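Local coordinates for reticulocyte binding protein (Streptococcus agalactiae COH1, PDB 3FAW) that probably hydrolyses alpha-1,6-glucosidic links in pullulan and in branched alpha-glucans such as glycogen, as a cell-wall-anchored streptococcal pullulanase, at residues E272-L284 / Q291-D303. Residues are numbered along the deposited sequence; the frame is centred on the assembly and turned at random.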
loop_
_atom_site.group_PDB
_atom_site.type_symbol
_atom_site.label_atom_id
_atom_site.label_comp_id
_atom_site.label_asym_id
_atom_site.label_seq_id
_atom_site.Cartn_x
_atom_site.Cartn_y
_atom_site.Cartn_z
ATOM N N GLU A 272 -9.305 -6.118 2.773
ATOM C CA GLU A 272 -7.965 -5.806 3.299
ATOM C C GLU A 272 -7.672 -6.465 4.650
ATOM O O GLU A 272 -8.241 -6.075 5.671
ATOM C CB GLU A 272 -7.770 -4.290 3.419
ATOM C CG GLU A 272 -6.323 -3.874 3.753
ATOM C CD GLU A 272 -6.214 -2.483 4.361
ATOM O OE1 GLU A 272 -7.140 -2.062 5.082
ATOM O OE2 GLU A 272 -5.189 -1.810 4.126
ATOM N N ALA A 273 -6.752 -7.433 4.647
ATOM C CA ALA A 273 -6.355 -8.161 5.859
ATOM C C ALA A 273 -4.837 -8.190 6.091
ATOM O O ALA A 273 -4.041 -8.216 5.148
ATOM C CB ALA A 273 -6.895 -9.591 5.805
ATOM N N HIS A 274 -4.458 -8.181 7.367
ATOM C CA HIS A 274 -3.086 -8.412 7.817
ATOM C C HIS A 274 -2.963 -9.898 8.211
ATOM O O HIS A 274 -3.845 -10.443 8.879
ATOM C CB HIS A 274 -2.817 -7.505 9.019
ATOM C CG HIS A 274 -1.390 -7.455 9.462
ATOM N ND1 HIS A 274 -0.807 -8.454 10.213
ATOM C CD2 HIS A 274 -0.445 -6.499 9.311
ATOM C CE1 HIS A 274 0.444 -8.125 10.481
ATOM N NE2 HIS A 274 0.689 -6.942 9.946
ATOM N N VAL A 275 -1.878 -10.546 7.786
ATOM C CA VAL A 275 -1.713 -12.003 7.945
ATOM C C VAL A 275 -1.689 -12.456 9.409
ATOM O O VAL A 275 -2.200 -13.530 9.742
ATOM C CB VAL A 275 -0.437 -12.509 7.228
ATOM C CG1 VAL A 275 -0.202 -13.992 7.508
ATOM C CG2 VAL A 275 -0.545 -12.265 5.729
ATOM N N ARG A 276 -1.085 -11.640 10.267
ATOM C CA ARG A 276 -1.109 -11.866 11.713
ATOM C C ARG A 276 -2.528 -11.718 12.274
ATOM O O ARG A 276 -3.054 -12.643 12.902
ATOM C CB ARG A 276 -0.168 -10.883 12.417
ATOM C CG ARG A 276 -0.093 -11.028 13.937
ATOM C CD ARG A 276 0.591 -12.316 14.332
ATOM N NE ARG A 276 0.823 -12.396 15.773
ATOM C CZ ARG A 276 1.538 -13.342 16.379
ATOM N NH1 ARG A 276 2.120 -14.314 15.682
ATOM N NH2 ARG A 276 1.677 -13.312 17.694
ATOM N N ASP A 277 -3.132 -10.552 12.034
ATOM C CA ASP A 277 -4.465 -10.220 12.565
ATOM C C ASP A 277 -5.487 -11.327 12.349
ATOM O O ASP A 277 -6.266 -11.655 13.246
ATOM C CB ASP A 277 -5.028 -8.957 11.889
ATOM C CG ASP A 277 -4.235 -7.699 12.206
ATOM O OD1 ASP A 277 -3.260 -7.760 12.988
ATOM O OD2 ASP A 277 -4.598 -6.639 11.651
ATOM N N PHE A 278 -5.489 -11.880 11.140
ATOM C CA PHE A 278 -6.575 -12.731 10.673
ATOM C C PHE A 278 -6.661 -14.080 11.395
ATOM O O PHE A 278 -7.696 -14.740 11.319
ATOM C CB PHE A 278 -6.451 -12.950 9.159
ATOM C CG PHE A 278 -7.717 -13.445 8.494
ATOM C CD1 PHE A 278 -8.928 -12.788 8.679
ATOM C CD2 PHE A 278 -7.686 -14.551 7.649
ATOM C CE1 PHE A 278 -10.086 -13.232 8.056
ATOM C CE2 PHE A 278 -8.838 -15.000 7.021
ATOM C CZ PHE A 278 -10.042 -14.334 7.223
ATOM N N THR A 279 -5.587 -14.488 12.076
ATOM C CA THR A 279 -5.570 -15.764 12.807
ATOM C C THR A 279 -4.852 -15.724 14.164
ATOM O O THR A 279 -4.426 -16.765 14.659
ATOM C CB THR A 279 -4.935 -16.892 11.940
ATOM O OG1 THR A 279 -3.574 -16.561 11.633
ATOM C CG2 THR A 279 -5.724 -17.092 10.640
ATOM N N SER A 280 -4.733 -14.542 14.774
ATOM C CA SER A 280 -4.061 -14.407 16.076
ATOM C C SER A 280 -5.012 -14.495 17.278
ATOM O O SER A 280 -4.566 -14.432 18.422
ATOM C CB SER A 280 -3.282 -13.092 16.151
ATOM O OG SER A 280 -4.148 -11.972 16.083
ATOM N N ASP A 281 -6.309 -14.643 17.022
ATOM C CA ASP A 281 -7.307 -14.769 18.094
ATOM C C ASP A 281 -7.035 -15.992 18.980
ATOM O O ASP A 281 -6.888 -17.113 18.481
ATOM C CB ASP A 281 -8.712 -14.872 17.489
ATOM C CG ASP A 281 -9.828 -14.632 18.506
ATOM O OD1 ASP A 281 -9.570 -14.629 19.727
ATOM O OD2 ASP A 281 -10.981 -14.447 18.069
ATOM N N GLN A 282 -6.988 -15.762 20.293
ATOM C CA GLN A 282 -6.834 -16.832 21.291
ATOM C C GLN A 282 -7.935 -17.888 21.157
ATOM O O GLN A 282 -7.734 -19.049 21.506
ATOM C CB GLN A 282 -6.873 -16.253 22.713
ATOM C CG GLN A 282 -5.711 -15.331 23.061
ATOM C CD GLN A 282 -6.004 -14.427 24.252
ATOM O OE1 GLN A 282 -6.810 -14.764 25.122
ATOM N NE2 GLN A 282 -5.349 -13.271 24.293
ATOM N N SER A 283 -9.097 -17.459 20.663
ATOM C CA SER A 283 -10.229 -18.342 20.381
ATOM C C SER A 283 -9.876 -19.504 19.455
ATOM O O SER A 283 -10.489 -20.565 19.539
ATOM C CB SER A 283 -11.368 -17.529 19.756
ATOM O OG SER A 283 -12.451 -18.358 19.377
ATOM N N LEU A 284 -8.896 -19.298 18.576
ATOM C CA LEU A 284 -8.489 -20.312 17.601
ATOM C C LEU A 284 -7.515 -21.354 18.166
ATOM O O LEU A 284 -7.208 -22.337 17.485
ATOM C CB LEU A 284 -7.866 -19.646 16.364
ATOM C CG LEU A 284 -8.771 -18.716 15.540
ATOM C CD1 LEU A 284 -8.029 -18.187 14.323
ATOM C CD2 LEU A 284 -10.056 -19.414 15.115
ATOM N N GLN A 291 0.504 -22.903 12.696
ATOM C CA GLN A 291 0.912 -21.909 13.681
ATOM C C GLN A 291 0.205 -20.579 13.432
ATOM O O GLN A 291 0.048 -20.161 12.287
ATOM C CB GLN A 291 2.428 -21.728 13.629
ATOM C CG GLN A 291 3.039 -21.085 14.859
ATOM C CD GLN A 291 4.547 -21.279 14.921
ATOM O OE1 GLN A 291 5.192 -21.566 13.906
ATOM N NE2 GLN A 291 5.117 -21.122 16.114
ATOM N N LEU A 292 -0.221 -19.924 14.509
ATOM C CA LEU A 292 -0.992 -18.690 14.406
ATOM C C LEU A 292 -0.216 -17.582 13.697
ATOM O O LEU A 292 1.003 -17.473 13.845
ATOM C CB LEU A 292 -1.449 -18.218 15.793
ATOM C CG LEU A 292 -0.388 -17.809 16.823
ATOM C CD1 LEU A 292 0.093 -16.399 16.578
ATOM C CD2 LEU A 292 -0.954 -17.918 18.233
ATOM N N GLY A 293 -0.932 -16.785 12.908
ATOM C CA GLY A 293 -0.357 -15.614 12.250
ATOM C C GLY A 293 0.581 -15.909 11.093
ATOM O O GLY A 293 1.434 -15.087 10.768
ATOM N N THR A 294 0.416 -17.074 10.469
ATOM C CA THR A 294 1.245 -17.489 9.338
ATOM C C THR A 294 0.406 -17.619 8.068
ATOM O O THR A 294 -0.826 -17.637 8.132
ATOM C CB THR A 294 1.937 -18.848 9.612
ATOM O OG1 THR A 294 0.948 -19.876 9.764
ATOM C CG2 THR A 294 2.811 -18.786 10.873
ATOM N N PHE A 295 1.085 -17.703 6.920
ATOM C CA PHE A 295 0.433 -17.976 5.632
ATOM C C PHE A 295 -0.383 -19.267 5.686
ATOM O O PHE A 295 -1.491 -19.331 5.151
ATOM C CB PHE A 295 1.465 -18.105 4.495
ATOM C CG PHE A 295 2.258 -16.848 4.221
ATOM C CD1 PHE A 295 1.620 -15.635 3.998
ATOM C CD2 PHE A 295 3.647 -16.889 4.157
ATOM C CE1 PHE A 295 2.350 -14.480 3.742
ATOM C CE2 PHE A 295 4.381 -15.740 3.895
ATOM C CZ PHE A 295 3.728 -14.533 3.685
ATOM N N ALA A 296 0.186 -20.288 6.327
ATOM C CA ALA A 296 -0.434 -21.611 6.435
ATOM C C ALA A 296 -1.713 -21.608 7.283
ATOM O O ALA A 296 -2.647 -22.361 6.997
ATOM C CB ALA A 296 0.571 -22.614 7.001
ATOM N N ALA A 297 -1.750 -20.774 8.323
ATOM C CA ALA A 297 -2.954 -20.616 9.149
ATOM C C ALA A 297 -4.037 -19.828 8.401
ATOM O O ALA A 297 -5.221 -20.183 8.447
ATOM C CB ALA A 297 -2.610 -19.926 10.473
ATOM N N PHE A 298 -3.623 -18.761 7.717
ATOM C CA PHE A 298 -4.540 -17.929 6.922
ATOM C C PHE A 298 -5.406 -18.783 5.990
ATOM O O PHE A 298 -6.607 -18.542 5.865
ATOM C CB PHE A 298 -3.749 -16.897 6.103
ATOM C CG PHE A 298 -4.564 -15.705 5.650
ATOM C CD1 PHE A 298 -4.332 -14.447 6.198
ATOM C CD2 PHE A 298 -5.542 -15.834 4.666
ATOM C CE1 PHE A 298 -5.062 -13.337 5.779
ATOM C CE2 PHE A 298 -6.283 -14.727 4.244
ATOM C CZ PHE A 298 -6.038 -13.475 4.802
ATOM N N SER A 299 -4.799 -19.779 5.343
ATOM C CA SER A 299 -5.524 -20.663 4.416
ATOM C C SER A 299 -6.667 -21.439 5.082
ATOM O O SER A 299 -7.665 -21.773 4.427
ATOM C CB SER A 299 -4.568 -21.648 3.741
ATOM O OG SER A 299 -3.971 -22.505 4.693
ATOM N N GLU A 300 -6.517 -21.718 6.376
ATOM C CA GLU A 300 -7.533 -22.432 7.153
ATOM C C GLU A 300 -8.806 -21.609 7.398
ATOM O O GLU A 300 -9.796 -22.145 7.901
ATOM C CB GLU A 300 -6.962 -22.880 8.505
ATOM C CG GLU A 300 -5.710 -23.748 8.413
ATOM C CD GLU A 300 -5.283 -24.308 9.762
ATOM O OE1 GLU A 300 -6.066 -25.068 10.380
ATOM O OE2 GLU A 300 -4.161 -23.997 10.205
ATOM N N LYS A 301 -8.773 -20.319 7.055
ATOM C CA LYS A 301 -9.917 -19.422 7.236
ATOM C C LYS A 301 -10.421 -18.780 5.934
ATOM O O LYS A 301 -11.173 -17.804 5.974
ATOM C CB LYS A 301 -9.544 -18.332 8.255
ATOM C CG LYS A 301 -9.428 -18.846 9.686
ATOM C CD LYS A 301 -10.749 -19.468 10.136
ATOM C CE LYS A 301 -10.876 -19.574 11.630
ATOM N NZ LYS A 301 -12.261 -19.983 11.983
ATOM N N LEU A 302 -10.025 -19.340 4.790
ATOM C CA LEU A 302 -10.445 -18.823 3.478
ATOM C C LEU A 302 -11.902 -19.140 3.136
ATOM O O LEU A 302 -12.529 -18.406 2.368
ATOM C CB LEU A 302 -9.534 -19.353 2.361
ATOM C CG LEU A 302 -8.065 -18.914 2.384
ATOM C CD1 LEU A 302 -7.268 -19.640 1.284
ATOM C CD2 LEU A 302 -7.923 -17.402 2.250
ATOM N N ASP A 303 -12.427 -20.236 3.680
ATOM C CA ASP A 303 -13.837 -20.595 3.498
ATOM C C ASP A 303 -14.763 -19.459 3.952
ATOM O O ASP A 303 -15.739 -19.141 3.273
ATOM C CB ASP A 303 -14.172 -21.890 4.253
ATOM C CG ASP A 303 -13.725 -23.153 3.509
ATOM O OD1 ASP A 303 -13.089 -23.051 2.436
ATOM O OD2 ASP A 303 -14.018 -24.266 4.006
HETATM O O HOH W 1 -2.835 -15.972 9.214
HETATM O O HOH W 2 2.987 -13.925 12.543
#
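Leu292 lays its CD1 methyl over one face of the Arg276 guanidinium, 3.0 Å from Arg276 NH1, while Asp668 forms a salt bridge to that arginine. In the type II turn from Gln291 to Thr294, Gly293 donates its N-H to Thr279 OG1 (2.9 Å, 145°), and its CA packs against Arg276 CA at 3.9 Å. With chi1 at 62°, Thr279 holds OG1 between its backbone N and carbonyl carbon; the hydroxyl accepts from Gly293 and donates to a water that bridges the two segments, donating in turn to Val275 O and Thr294 O. Thr294 is the N-cap of helix 295-298, its OG1 accepting from Ala297 N. Phe295 CE1 touches Val275 CG2, and Ala297 CB rests on Thr279. The Phe298 ring takes Phe278 CD2 over its centre, 3.3 Å above the plane, the two rings inclined at 37°; Ala273 CB meets its edge. Lys301 CB packs on Phe278 CE2 (3.6 Å), and the lysine chain, bent at chi2, brings its CE against Leu284 CD2. The contact thus joins the loop following strand 269-273, first of the catalytic TIM barrel, to helix 295-298 and the residues leading into helix 302-308, with Phe298 also touching Leu315 of strand 312-315 and Phe295 packing on helix 367-381.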